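Local coordinates for class B carbapenemase GOB-18 (Elizabethkingia meningoseptica, PDB 5K0W), which probably hydrolyses beta-lactam antibiotics, carbapenems among them, as a class B3 metallo-beta-lactamase whose active site holds two zinc ions, at residues 184-189 with 193-198; 168-173 with 230-235. All blocks are in the same frame, centred on the assembly; numbering follows the deposited sequence.

Contact 1. Residues 184-189 with 193-198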
# COMPACT_ATOMS: atom_id res chain seq x y z
N PHE A 184 -13.30 0.59 2.42
CA PHE A 184 -14.16 1.77 2.55
C PHE A 184 -15.20 1.83 1.45
O PHE A 184 -15.07 1.17 0.41
CB PHE A 184 -13.31 3.06 2.57
CG PHE A 184 -12.66 3.39 1.25
CD1 PHE A 184 -11.47 2.79 0.87
CD2 PHE A 184 -13.25 4.31 0.39
CE1 PHE A 184 -10.88 3.08 -0.35
CE2 PHE A 184 -12.67 4.60 -0.84
CZ PHE A 184 -11.48 3.99 -1.20
N GLU A 185 -16.22 2.65 1.66
CA GLU A 185 -17.24 2.91 0.67
C GLU A 185 -16.97 4.28 0.08
O GLU A 185 -16.49 5.18 0.77
CB GLU A 185 -18.65 2.86 1.30
CG GLU A 185 -19.75 2.43 0.34
CD GLU A 185 -20.28 1.01 0.51
OE1 GLU A 185 -19.58 0.16 1.11
OE2 GLU A 185 -21.42 0.75 0.04
N THR A 186 -17.26 4.43 -1.20
CA THR A 186 -17.17 5.69 -1.95
C THR A 186 -18.31 5.73 -2.95
O THR A 186 -18.86 4.69 -3.30
CB THR A 186 -15.79 5.95 -2.54
OG1 THR A 186 -15.78 7.29 -3.05
CG2 THR A 186 -15.42 4.96 -3.64
N LYS A 187 -18.70 6.93 -3.39
CA LYS A 187 -19.81 7.03 -4.31
C LYS A 187 -19.62 8.00 -5.45
O LYS A 187 -18.92 9.02 -5.32
CB LYS A 187 -21.13 7.30 -3.55
CG LYS A 187 -21.24 8.69 -2.93
CD LYS A 187 -22.05 8.72 -1.62
CE LYS A 187 -21.20 9.04 -0.38
NZ LYS A 187 -20.23 7.95 -0.02
N ASP A 188 -20.23 7.67 -6.57
CA ASP A 188 -20.28 8.57 -7.71
C ASP A 188 -21.76 8.94 -7.87
O ASP A 188 -22.56 8.69 -6.97
CB ASP A 188 -19.62 7.97 -8.98
CG ASP A 188 -20.16 6.66 -9.53
OD1 ASP A 188 -21.26 6.24 -9.08
OD2 ASP A 188 -19.50 6.06 -10.41
N GLU A 189 -22.11 9.57 -8.99
CA GLU A 189 -23.46 10.00 -9.33
C GLU A 189 -24.42 8.81 -9.50
O GLU A 189 -25.60 8.93 -9.17
CB GLU A 189 -23.43 10.91 -10.59
CG GLU A 189 -22.31 10.61 -11.60
CD GLU A 189 -20.87 11.01 -11.28
OE1 GLU A 189 -20.65 12.06 -10.64
OE2 GLU A 189 -19.95 10.23 -11.64
N TYR A 193 -19.75 2.11 -3.76
CA TYR A 193 -18.77 1.05 -4.05
C TYR A 193 -17.99 0.71 -2.80
O TYR A 193 -17.36 1.59 -2.23
CB TYR A 193 -17.73 1.50 -5.10
CG TYR A 193 -18.26 2.03 -6.40
CD1 TYR A 193 -18.49 3.39 -6.58
CD2 TYR A 193 -18.43 1.19 -7.50
CE1 TYR A 193 -18.90 3.90 -7.81
CE2 TYR A 193 -18.81 1.70 -8.74
CZ TYR A 193 -19.06 3.05 -8.89
OH TYR A 193 -19.45 3.53 -10.11
N ARG A 194 -17.97 -0.57 -2.42
CA ARG A 194 -17.16 -1.04 -1.29
C ARG A 194 -15.80 -1.34 -1.91
O ARG A 194 -15.65 -2.29 -2.69
CB ARG A 194 -17.80 -2.26 -0.60
CG ARG A 194 -17.01 -2.79 0.60
CD ARG A 194 -17.97 -3.50 1.53
NE ARG A 194 -17.31 -4.17 2.65
CZ ARG A 194 -17.02 -3.58 3.81
NH1 ARG A 194 -16.43 -4.28 4.79
NH2 ARG A 194 -17.30 -2.29 4.01
N VAL A 195 -14.83 -0.47 -1.63
CA VAL A 195 -13.48 -0.55 -2.18
C VAL A 195 -12.49 -1.21 -1.22
O VAL A 195 -12.46 -0.87 -0.03
CB VAL A 195 -12.99 0.84 -2.66
CG1 VAL A 195 -11.58 0.77 -3.25
CG2 VAL A 195 -13.97 1.43 -3.68
N LEU A 196 -11.71 -2.17 -1.73
CA LEU A 196 -10.66 -2.86 -1.00
C LEU A 196 -9.32 -2.50 -1.62
O LEU A 196 -9.12 -2.73 -2.82
CB LEU A 196 -10.87 -4.39 -1.03
CG LEU A 196 -9.75 -5.22 -0.41
CD1 LEU A 196 -9.86 -5.26 1.10
CD2 LEU A 196 -9.71 -6.61 -1.00
N ILE A 197 -8.41 -1.93 -0.82
CA ILE A 197 -7.04 -1.61 -1.23
C ILE A 197 -6.20 -2.72 -0.58
O ILE A 197 -5.92 -2.66 0.61
CB ILE A 197 -6.61 -0.17 -0.84
CG1 ILE A 197 -7.42 0.87 -1.64
CG2 ILE A 197 -5.08 0.06 -1.06
CD1 ILE A 197 -7.34 2.24 -1.10
N ALA A 198 -5.90 -3.77 -1.33
CA ALA A 198 -5.22 -4.95 -0.83
C ALA A 198 -3.70 -4.95 -0.82
O ALA A 198 -3.08 -4.43 -1.74
CB ALA A 198 -5.73 -6.17 -1.57

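Contact 2. Residues 168-173 with 230-235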
# COMPACT_ATOMS: atom_id res chain seq x y z
N THR A 168 -11.42 1.43 7.08
CA THR A 168 -11.18 0.43 8.11
C THR A 168 -9.87 -0.24 7.78
O THR A 168 -9.68 -0.69 6.64
CB THR A 168 -12.35 -0.58 8.21
OG1 THR A 168 -13.55 0.11 8.50
CG2 THR A 168 -12.14 -1.64 9.27
N LEU A 169 -8.96 -0.31 8.76
CA LEU A 169 -7.68 -0.98 8.58
C LEU A 169 -7.91 -2.48 8.79
O LEU A 169 -8.47 -2.88 9.81
CB LEU A 169 -6.64 -0.46 9.59
CG LEU A 169 -5.20 -0.93 9.35
CD1 LEU A 169 -4.21 0.22 9.46
CD2 LEU A 169 -4.83 -2.07 10.28
N LEU A 170 -7.45 -3.29 7.84
CA LEU A 170 -7.53 -4.74 7.94
C LEU A 170 -6.09 -5.24 8.09
O LEU A 170 -5.32 -5.16 7.13
CB LEU A 170 -8.22 -5.36 6.71
CG LEU A 170 -9.61 -4.81 6.31
CD1 LEU A 170 -10.02 -5.30 4.95
CD2 LEU A 170 -10.67 -5.15 7.34
N HIS A 171 -5.73 -5.72 9.29
CA HIS A 171 -4.40 -6.25 9.57
C HIS A 171 -4.17 -7.53 8.75
O HIS A 171 -4.86 -8.54 8.95
CB HIS A 171 -4.27 -6.51 11.07
CG HIS A 171 -2.89 -6.91 11.52
ND1 HIS A 171 -1.79 -6.09 11.32
CD2 HIS A 171 -2.49 -8.01 12.21
CE1 HIS A 171 -0.76 -6.73 11.85
NE2 HIS A 171 -1.13 -7.89 12.39
N HIS A 172 -3.24 -7.45 7.77
CA HIS A 172 -2.87 -8.55 6.87
C HIS A 172 -1.35 -8.78 6.93
O HIS A 172 -0.65 -8.43 5.97
CB HIS A 172 -3.37 -8.25 5.45
CG HIS A 172 -4.87 -8.27 5.31
ND1 HIS A 172 -5.51 -7.54 4.33
CD2 HIS A 172 -5.80 -8.93 6.03
CE1 HIS A 172 -6.80 -7.76 4.50
NE2 HIS A 172 -7.03 -8.60 5.50
N PRO A 173 -0.80 -9.31 8.06
CA PRO A 173 0.67 -9.45 8.17
C PRO A 173 1.31 -10.54 7.30
O PRO A 173 0.62 -11.31 6.65
CB PRO A 173 0.89 -9.69 9.66
CG PRO A 173 -0.36 -10.35 10.13
CD PRO A 173 -1.47 -9.76 9.30
N LYS A 230 -9.73 -14.30 2.25
CA LYS A 230 -10.68 -15.11 1.46
C LYS A 230 -12.14 -14.81 1.81
O LYS A 230 -13.03 -15.08 1.00
CB LYS A 230 -10.42 -16.62 1.68
CG LYS A 230 -9.30 -17.21 0.81
CD LYS A 230 -8.79 -18.56 1.34
CE LYS A 230 -9.59 -19.77 0.90
NZ LYS A 230 -9.07 -21.03 1.50
N LYS A 231 -12.39 -14.27 3.02
CA LYS A 231 -13.73 -13.96 3.55
C LYS A 231 -14.15 -12.48 3.43
O LYS A 231 -15.17 -12.09 3.99
CB LYS A 231 -13.92 -14.45 5.02
CG LYS A 231 -13.05 -15.62 5.49
CD LYS A 231 -13.81 -16.73 6.24
CE LYS A 231 -13.95 -16.51 7.73
NZ LYS A 231 -15.26 -15.90 8.08
N LEU A 232 -13.38 -11.68 2.67
CA LEU A 232 -13.68 -10.26 2.48
C LEU A 232 -14.78 -10.04 1.45
O LEU A 232 -14.85 -10.78 0.44
CB LEU A 232 -12.41 -9.44 2.10
CG LEU A 232 -11.28 -9.36 3.15
CD1 LEU A 232 -10.01 -8.80 2.54
CD2 LEU A 232 -11.69 -8.55 4.38
N ASP A 233 -15.64 -9.03 1.70
CA ASP A 233 -16.72 -8.60 0.79
C ASP A 233 -16.43 -7.18 0.32
O ASP A 233 -16.20 -6.28 1.13
CB ASP A 233 -18.12 -8.65 1.44
CG ASP A 233 -18.44 -9.83 2.31
OD1 ASP A 233 -18.47 -10.97 1.78
OD2 ASP A 233 -18.69 -9.62 3.52
N PHE A 234 -16.40 -6.99 -1.00
CA PHE A 234 -16.05 -5.71 -1.65
C PHE A 234 -16.65 -5.65 -3.05
O PHE A 234 -16.98 -6.70 -3.62
CB PHE A 234 -14.50 -5.57 -1.75
CG PHE A 234 -13.81 -6.68 -2.50
CD1 PHE A 234 -13.62 -6.60 -3.88
CD2 PHE A 234 -13.36 -7.81 -1.83
CE1 PHE A 234 -13.03 -7.66 -4.58
CE2 PHE A 234 -12.74 -8.85 -2.54
CZ PHE A 234 -12.58 -8.76 -3.90
N ASP A 235 -16.74 -4.46 -3.63
CA ASP A 235 -17.23 -4.29 -5.00
C ASP A 235 -16.03 -4.15 -5.91
O ASP A 235 -15.96 -4.80 -6.94
CB ASP A 235 -18.15 -3.06 -5.11
CG ASP A 235 -19.48 -3.25 -4.39
OD1 ASP A 235 -20.05 -4.37 -4.49
OD2 ASP A 235 -19.96 -2.28 -3.75

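Contact 1. Residues 184-189 with 193-198
Phe184 to Thr186 pair with Val195 to Tyr193 in the antiparallel beta hairpin of strands 180-187 and 192-198, within the five-stranded sheet of the metallo-beta-lactamase fold. Phe184–Val195 and Thr186–Tyr193 are hydrogen-bonded pairs, each closed by two backbone bonds; Phe184 N lies 3.0 Å from Val195 O. Between them Glu185–Arg194 is a non-hydrogen-bonded pair, its side chains on the face opposite those of Phe184, Thr186, Tyr193 and Val195.

The Phe184 ring, its CG set between backbone N and carbonyl carbon (chi1 70°), lies alongside Val195 and receives Val195 CB over one face, 4.0 Å from the centroid, a CH-pi contact. Ile197 CD1 comes to the edge of the same ring, 3.7 Å from Phe184 CE1. Thr186 CG2 adds a methyl contact with Val195 CG2, while Thr186 OG1 bonds to Asn43 N. On the opposite face Glu185 OE1 rests on the aliphatic base of Arg194, 3.5 Å from Arg194 CB; the charged groups stay beyond salt-bridge range, and Arg194 NE bonds to Asp233 O instead.

Just past the end of strand 180-187, Asp188 OD2 accepts a hydrogen bond from Tyr193 OH at 2.5 Å, met from above the carboxylate plane, which stands 77° to the ring. OD2 also bonds to Tyr257 OH, and OD1 to Arg191 N in the turn. Bonded to two phenols and a backbone amide, this carboxylate is fixed in orientation and probably stays ionised.

Contact 2. Residues 168-173 with 230-235
Leu170 and Leu232, the residues whose backbones come nearest, keep their CA atoms 9.9 Å apart, so the end of strand 165-171 and the loop between helix 218-230 and strand 236-239 meet through side chains alone. Leu232 spans the distance from the loop side. It stretches toward the strand with CG anti to its carbonyl carbon (chi1 -64°), and its two methyls divide the work. Leu232 CD2 meets Leu170 CD1 at 3.7 Å, the two leucines reaching toward each other tip to tip. Leu232 CD1 instead lies 3.9 Å from His172 CE1, the ring carbon between the two nitrogens, and comes at the imidazole obliquely.

Leu170 and His172, two positions apart in the chain, send their side chains to the same side. The backbone oxygen Leu170 O lies 3.6 Å above one face of the His172 ring, offset toward its rim, and His172 ND1 is hydrogen-bonded to Ser181 OG. Thr225, Val228 and Met229 of helix 218-230 also pack on this histidine, and Leu196 of strand 192-198 touches both leucines. The contact thus belongs to the apolar layer between the sheet and the helical side that covers it.

His172 is not itself a zinc ligand, but it lies near the site: about 8 Å separates its side chain from that of His175, which binds zinc together with Gln98 and His100. Across this small interface, which buries 104 Å² in all, the chemistry is purely one of methyl and ring-carbon packing. The contact itself has no directional bond; the ring of His172 is probably oriented by its hydrogen bond to Ser181 on the adjoining strand, while CE1, between the two ring nitrogens, meets the Leu232 methyl.

The centres of the two contacts lie 13 Å apart, and both draw on the same five-stranded sheet. Strand 165-171 of contact 2 neighbours strand 180-187 of contact 1, whose hairpin partner 192-198 comes next. Along the chain, segment 168-173 comes first, then the whole hairpin contact, then loop 230-235. That loop returns to the hairpin as it enters edge strand 236-239: Arg194 O probably accepts a hydrogen bond from Asp235 N, 2.6 Å away. Contact 1 joins adjacent strands within the sheet, while contact 2 packs the loop after helix 218-230 against it, close to where the chain leaves for zinc ligand His175.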